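Local coordinates for protein regulator of nonsense transcripts 2 (Homo sapiens, PDB 4CEM) that acts as a factor in nonsense-mediated mRNA decay and carries three MIF4G domains, of which this is the first, at residues Ile143-Glu155 and Thr187-Cys199. Sequence-based numbering, arbitrary orientation.
Sequences ITKLRTDLRFIAE and THVSVVISFCRHC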
# COMPACT_ATOMS: atom_id res chain seq x y z
N ILE A 143 11.89 3.70 1.53
CA ILE A 143 10.55 3.87 0.97
C ILE A 143 9.98 2.57 0.39
O ILE A 143 8.79 2.29 0.53
CB ILE A 143 10.54 5.00 -0.10
CG1 ILE A 143 10.50 6.37 0.60
CG2 ILE A 143 9.38 4.84 -1.06
CD1 ILE A 143 10.38 7.55 -0.33
N THR A 144 10.85 1.77 -0.22
CA THR A 144 10.45 0.48 -0.80
C THR A 144 9.68 -0.38 0.20
O THR A 144 8.64 -0.95 -0.13
CB THR A 144 11.69 -0.29 -1.31
OG1 THR A 144 12.52 0.59 -2.07
CG2 THR A 144 11.28 -1.47 -2.17
N LYS A 145 10.19 -0.46 1.43
CA LYS A 145 9.55 -1.26 2.48
C LYS A 145 8.30 -0.57 3.04
O LYS A 145 7.26 -1.22 3.24
CB LYS A 145 10.55 -1.57 3.60
CG LYS A 145 10.01 -2.36 4.79
CD LYS A 145 9.63 -3.79 4.43
CE LYS A 145 9.62 -4.70 5.66
NZ LYS A 145 8.92 -4.12 6.84
N LEU A 146 8.39 0.74 3.31
CA LEU A 146 7.22 1.51 3.76
C LEU A 146 6.06 1.42 2.76
O LEU A 146 4.90 1.40 3.16
CB LEU A 146 7.58 2.98 4.00
CG LEU A 146 6.42 3.91 4.40
CD1 LEU A 146 5.81 3.54 5.74
CD2 LEU A 146 6.90 5.35 4.42
N ARG A 147 6.37 1.36 1.47
CA ARG A 147 5.32 1.21 0.46
C ARG A 147 4.52 -0.06 0.71
O ARG A 147 3.30 -0.02 0.91
CB ARG A 147 5.89 1.18 -0.95
CG ARG A 147 4.80 1.22 -2.01
CD ARG A 147 5.34 1.53 -3.40
NE ARG A 147 5.75 0.31 -4.07
CZ ARG A 147 7.00 -0.09 -4.27
NH1 ARG A 147 8.04 0.64 -3.87
NH2 ARG A 147 7.22 -1.24 -4.90
N THR A 148 5.22 -1.19 0.73
CA THR A 148 4.59 -2.48 0.96
C THR A 148 3.95 -2.53 2.34
O THR A 148 2.81 -2.97 2.48
CB THR A 148 5.60 -3.63 0.80
OG1 THR A 148 6.30 -3.46 -0.43
CG2 THR A 148 4.89 -4.97 0.78
N ASP A 149 4.68 -2.05 3.35
CA ASP A 149 4.16 -2.05 4.72
C ASP A 149 2.79 -1.40 4.79
O ASP A 149 1.86 -1.95 5.39
CB ASP A 149 5.11 -1.30 5.67
CG ASP A 149 6.35 -2.10 6.05
OD1 ASP A 149 6.55 -3.21 5.49
OD2 ASP A 149 7.12 -1.63 6.91
N LEU A 150 2.67 -0.23 4.17
CA LEU A 150 1.41 0.50 4.21
C LEU A 150 0.30 -0.32 3.56
O LEU A 150 -0.79 -0.44 4.11
CB LEU A 150 1.54 1.87 3.53
CG LEU A 150 0.40 2.84 3.84
CD1 LEU A 150 0.46 3.30 5.28
CD2 LEU A 150 0.43 4.03 2.89
N ARG A 151 0.58 -0.92 2.41
CA ARG A 151 -0.40 -1.78 1.77
C ARG A 151 -0.73 -2.96 2.67
O ARG A 151 -1.89 -3.36 2.79
CB ARG A 151 0.11 -2.29 0.43
CG ARG A 151 -0.79 -3.35 -0.18
CD ARG A 151 -0.17 -3.95 -1.42
NE ARG A 151 -0.99 -5.03 -1.94
CZ ARG A 151 -0.67 -5.76 -3.01
NH1 ARG A 151 0.46 -5.53 -3.67
NH2 ARG A 151 -1.49 -6.72 -3.42
N PHE A 152 0.31 -3.53 3.28
CA PHE A 152 0.17 -4.72 4.12
C PHE A 152 -0.75 -4.40 5.30
O PHE A 152 -1.76 -5.07 5.48
CB PHE A 152 1.55 -5.19 4.57
CG PHE A 152 1.58 -6.60 5.15
CD1 PHE A 152 0.44 -7.37 5.34
CD2 PHE A 152 2.81 -7.16 5.52
CE1 PHE A 152 0.52 -8.64 5.88
CE2 PHE A 152 2.89 -8.43 6.06
CZ PHE A 152 1.74 -9.17 6.24
N ILE A 153 -0.43 -3.38 6.10
CA ILE A 153 -1.29 -3.04 7.25
C ILE A 153 -2.71 -2.65 6.81
O ILE A 153 -3.69 -2.91 7.55
CB ILE A 153 -0.70 -1.97 8.19
CG1 ILE A 153 -0.58 -0.61 7.50
CG2 ILE A 153 0.66 -2.41 8.74
CD1 ILE A 153 -0.09 0.48 8.43
N ALA A 154 -2.82 -2.06 5.62
CA ALA A 154 -4.13 -1.81 4.98
C ALA A 154 -4.93 -3.10 4.79
O ALA A 154 -6.04 -3.20 5.29
CB ALA A 154 -3.94 -1.11 3.64
N GLU A 155 -4.36 -4.10 4.11
CA GLU A 155 -5.08 -5.37 3.94
C GLU A 155 -5.43 -5.99 5.27
O GLU A 155 -6.57 -6.42 5.48
CB GLU A 155 -4.27 -6.40 3.14
CG GLU A 155 -4.34 -6.24 1.63
CD GLU A 155 -5.75 -6.29 1.07
OE1 GLU A 155 -6.63 -6.98 1.62
OE2 GLU A 155 -5.98 -5.64 0.05
N THR A 187 8.62 12.88 -2.06
CA THR A 187 9.44 11.67 -2.16
C THR A 187 8.65 10.38 -1.94
O THR A 187 9.07 9.31 -2.38
CB THR A 187 10.60 11.73 -1.14
OG1 THR A 187 10.15 12.36 0.07
CG2 THR A 187 11.76 12.54 -1.70
N HIS A 188 7.51 10.48 -1.27
CA HIS A 188 6.67 9.31 -0.99
C HIS A 188 5.53 9.15 -1.98
O HIS A 188 4.60 8.40 -1.71
CB HIS A 188 6.11 9.40 0.43
CG HIS A 188 7.17 9.49 1.52
ND1 HIS A 188 7.56 10.66 2.05
CD2 HIS A 188 7.89 8.50 2.18
CE1 HIS A 188 8.50 10.43 3.00
NE2 HIS A 188 8.70 9.11 3.07
N VAL A 189 5.59 9.81 -3.13
CA VAL A 189 4.45 9.83 -4.06
C VAL A 189 4.03 8.42 -4.46
O VAL A 189 2.84 8.08 -4.37
CB VAL A 189 4.73 10.62 -5.35
CG1 VAL A 189 3.48 10.68 -6.21
CG2 VAL A 189 5.20 12.02 -5.01
N SER A 190 5.00 7.63 -4.88
CA SER A 190 4.75 6.25 -5.30
C SER A 190 4.17 5.39 -4.16
O SER A 190 3.45 4.43 -4.40
CB SER A 190 6.04 5.60 -5.81
OG SER A 190 6.91 5.32 -4.74
N VAL A 191 4.51 5.74 -2.92
CA VAL A 191 3.93 5.08 -1.75
C VAL A 191 2.44 5.40 -1.62
O VAL A 191 1.64 4.51 -1.30
CB VAL A 191 4.69 5.44 -0.45
CG1 VAL A 191 3.91 5.03 0.78
CG2 VAL A 191 6.06 4.77 -0.45
N VAL A 192 2.06 6.65 -1.88
CA VAL A 192 0.66 7.07 -1.79
C VAL A 192 -0.16 6.51 -2.95
O VAL A 192 -1.32 6.14 -2.79
CB VAL A 192 0.52 8.59 -1.76
CG1 VAL A 192 -0.94 9.00 -1.73
CG2 VAL A 192 1.24 9.16 -0.55
N ILE A 193 0.46 6.44 -4.12
CA ILE A 193 -0.20 5.91 -5.31
C ILE A 193 -0.48 4.42 -5.13
O ILE A 193 -1.61 3.97 -5.35
CB ILE A 193 0.64 6.17 -6.57
CG1 ILE A 193 0.67 7.67 -6.85
CG2 ILE A 193 0.05 5.42 -7.75
CD1 ILE A 193 1.79 8.10 -7.77
N SER A 194 0.55 3.67 -4.73
CA SER A 194 0.41 2.24 -4.48
C SER A 194 -0.71 1.99 -3.48
O SER A 194 -1.62 1.20 -3.73
CB SER A 194 1.73 1.64 -3.96
OG SER A 194 1.53 0.35 -3.38
N PHE A 195 -0.66 2.68 -2.35
CA PHE A 195 -1.70 2.57 -1.34
C PHE A 195 -3.09 2.82 -1.92
O PHE A 195 -4.04 2.09 -1.63
CB PHE A 195 -1.45 3.57 -0.22
CG PHE A 195 -2.58 3.67 0.76
CD1 PHE A 195 -2.74 2.72 1.75
CD2 PHE A 195 -3.49 4.72 0.68
CE1 PHE A 195 -3.79 2.81 2.65
CE2 PHE A 195 -4.54 4.82 1.58
CZ PHE A 195 -4.69 3.86 2.56
N CYS A 196 -3.21 3.88 -2.72
CA CYS A 196 -4.47 4.22 -3.35
C CYS A 196 -4.87 3.12 -4.32
O CYS A 196 -5.95 2.56 -4.21
CB CYS A 196 -4.37 5.58 -4.07
SG CYS A 196 -4.48 6.98 -2.93
N ARG A 197 -3.98 2.81 -5.25
CA ARG A 197 -4.20 1.74 -6.22
C ARG A 197 -4.78 0.47 -5.57
O ARG A 197 -5.79 -0.06 -6.03
CB ARG A 197 -2.90 1.42 -6.96
CG ARG A 197 -2.89 0.09 -7.72
CD ARG A 197 -1.88 0.06 -8.86
NE ARG A 197 -2.13 1.14 -9.82
CZ ARG A 197 -1.37 2.23 -10.00
NH1 ARG A 197 -0.24 2.42 -9.31
NH2 ARG A 197 -1.73 3.13 -10.90
N HIS A 198 -4.16 0.00 -4.49
CA HIS A 198 -4.50 -1.29 -3.90
C HIS A 198 -5.63 -1.25 -2.92
O HIS A 198 -6.48 -2.12 -2.96
CB HIS A 198 -3.27 -1.93 -3.26
CG HIS A 198 -2.25 -2.41 -4.27
ND1 HIS A 198 -2.36 -3.60 -4.90
CD2 HIS A 198 -1.09 -1.81 -4.76
CE1 HIS A 198 -1.33 -3.76 -5.74
NE2 HIS A 198 -0.55 -2.66 -5.66
N CYS A 199 -5.65 -0.24 -2.05
CA CYS A 199 -6.57 -0.23 -0.90
C CYS A 199 -7.50 0.98 -0.79
O CYS A 199 -8.40 1.01 0.06
CB CYS A 199 -5.75 -0.34 0.39
SG CYS A 199 -4.57 -1.72 0.38
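Arg151 lays its guanidinium flat over one face of the His198 ring, the centres 3.7 Å apart and the planes tilted by only 15°. Its chain runs straight from CG to NE, and CD adds a CH-pi contact over the same ring. Arginine suits this place because its aliphatic stem and its planar end can both cover an aromatic ring.

One turn earlier, Arg147 packs CG and CD against Ser194, whose small side chain points at the other helix and fits beside this stem. Arg147 and Val191 form the closest backbone pair, their CA atoms 4.7 Å apart. Branched Val191 serves several neighbours, CG2 meeting Ile143 CG2 and Arg147 CB, CG1 facing Leu150 CD2. Ile143 CG1 and CD1 also lie obliquely against His188 CD2, near Leu146 CD2. On the buried side, apolar Leu150 and Phe195 suit each other: Leu150 CD2 is 3.6 Å from Phe195 CD1, oblique to the ring. Compact Ala154 admits Cys199, Ala154 CB lying 3.4 Å from Cys199 SG. Nearby Glu155 forms a salt bridge with Arg25, which also binds His198 O.

The segment axes approach to 9.0 Å, crossing at -24°: helices two apart in sequence, side by side and nearly parallel, as in the alpha-solenoid of antiparallel helical hairpins of MIF4G domains.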